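Side-chain contact in FixG-related protein (PDB 2R39), which is of unknown function but is probably a membrane electron-transport protein binding 4Fe-4S clusters, seen here as its C-terminal Ig-like domain: residues Q68-P71 and G72-L75. Numbering follows the deposited sequence.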
loop_
_atom_site.group_PDB
_atom_site.type_symbol
_atom_site.label_atom_id
_atom_site.label_comp_id
_atom_site.label_asym_id
_atom_site.label_seq_id
_atom_site.Cartn_x
_atom_site.Cartn_y
_atom_site.Cartn_z
ATOM N N GLN A 68 14.440 -2.289 1.837
ATOM C CA GLN A 68 15.288 -3.176 2.632
ATOM C C GLN A 68 14.998 -2.936 4.114
ATOM O O GLN A 68 15.060 -1.794 4.590
ATOM C CB GLN A 68 16.780 -2.899 2.368
ATOM C CG GLN A 68 17.374 -3.649 1.197
ATOM C CD GLN A 68 18.867 -3.433 1.064
ATOM O OE1 GLN A 68 19.562 -3.086 2.037
ATOM N NE2 GLN A 68 19.383 -3.647 -0.142
ATOM N N VAL A 69 14.678 -4.006 4.841
ATOM C CA VAL A 69 14.259 -3.898 6.244
ATOM C C VAL A 69 15.169 -4.724 7.159
ATOM O O VAL A 69 15.415 -5.901 6.897
ATOM C CB VAL A 69 12.780 -4.330 6.420
ATOM C CG1 VAL A 69 12.263 -3.998 7.826
ATOM C CG2 VAL A 69 11.906 -3.661 5.373
ATOM N N GLU A 70 15.667 -4.093 8.224
ATOM C CA GLU A 70 16.599 -4.730 9.162
ATOM C C GLU A 70 15.865 -5.671 10.122
ATOM O O GLU A 70 14.656 -5.536 10.306
ATOM C CB GLU A 70 17.383 -3.665 9.947
ATOM C CG GLU A 70 18.374 -2.841 9.112
ATOM C CD GLU A 70 19.606 -3.625 8.695
ATOM O OE1 GLU A 70 20.001 -4.565 9.416
ATOM O OE2 GLU A 70 20.200 -3.292 7.649
ATOM N N PRO A 71 16.585 -6.643 10.730
ATOM C CA PRO A 71 15.944 -7.552 11.695
ATOM C C PRO A 71 15.185 -6.801 12.792
ATOM O O PRO A 71 15.762 -5.930 13.463
ATOM C CB PRO A 71 17.122 -8.325 12.292
ATOM C CG PRO A 71 18.186 -8.251 11.288
ATOM C CD PRO A 71 18.002 -6.979 10.512
ATOM N N GLY A 72 13.889 -7.117 12.945
ATOM C CA GLY A 72 13.055 -6.482 13.966
ATOM C C GLY A 72 12.676 -5.036 13.686
ATOM O O GLY A 72 11.879 -4.432 14.476
ATOM N N GLU A 73 13.258 -4.472 12.570
ATOM C CA GLU A 73 12.944 -3.097 12.211
ATOM C C GLU A 73 11.459 -2.927 11.855
ATOM O O GLU A 73 10.882 -3.733 11.109
ATOM C CB GLU A 73 13.822 -2.634 11.047
ATOM C CG GLU A 73 13.557 -1.207 10.588
ATOM C CD GLU A 73 14.487 -0.770 9.486
ATOM O OE1 GLU A 73 14.853 -1.615 8.639
ATOM O OE2 GLU A 73 14.859 0.423 9.467
ATOM N N VAL A 74 10.857 -1.878 12.411
ATOM C CA VAL A 74 9.502 -1.463 12.063
ATOM C C VAL A 74 9.603 -0.189 11.221
ATOM O O VAL A 74 10.176 0.809 11.667
ATOM C CB VAL A 74 8.634 -1.215 13.327
ATOM C CG1 VAL A 74 7.239 -0.759 12.952
ATOM C CG2 VAL A 74 8.558 -2.463 14.172
ATOM N N LEU A 75 9.073 -0.246 9.999
ATOM C CA LEU A 75 9.070 0.903 9.098
ATOM C C LEU A 75 7.675 1.514 8.949
ATOM O O LEU A 75 6.666 0.813 8.919
ATOM C CB LEU A 75 9.604 0.513 7.711
ATOM C CG LEU A 75 11.077 0.149 7.511
ATOM C CD1 LEU A 75 11.306 -0.264 6.055
ATOM C CD2 LEU A 75 11.982 1.309 7.869
#
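Glu70 and Glu73 are the ends of a type II beta turn with Pro71 and Gly72 at its corners, and the chain leaves the turn nearly reversed, its two arms 144° apart in direction. Glu73 N donates to Glu70 O over 2.9 Å and closes the turn. Gly72 takes the positive phi that the third position of a type II turn calls for. The side chain of Glu73 then folds back over the first arm. With CG anti to the backbone N (chi1 179°) and the chain extended beyond it, the carboxylate arrives at Glu70 N. That amide donates to Glu73 OE1 over a short 2.6 Å in an almost straight bond, meeting the oxygen on its anti side, 22° out of the carboxylate plane. Glu70 is thus gripped through both its N-H and its carbonyl by one residue. Its own carboxylate bends away, and Glu70 OE2 stays 5.7 Å from Glu73 OE1. OE1 of Glu73 also lies 3.6 Å from Val69 CG1. The other methyl of the valine, CG2, meets Leu75 CD1 at 3.5 Å, an apolar touch. The turn joins strand 66-69, at the edge of one sheet of the Ig-like sandwich, to strand 74-83, inside the other. Val69 pairs with Gln47, while Glu73 and Leu75 pair with Asn41 and Val39 of strand 31-41.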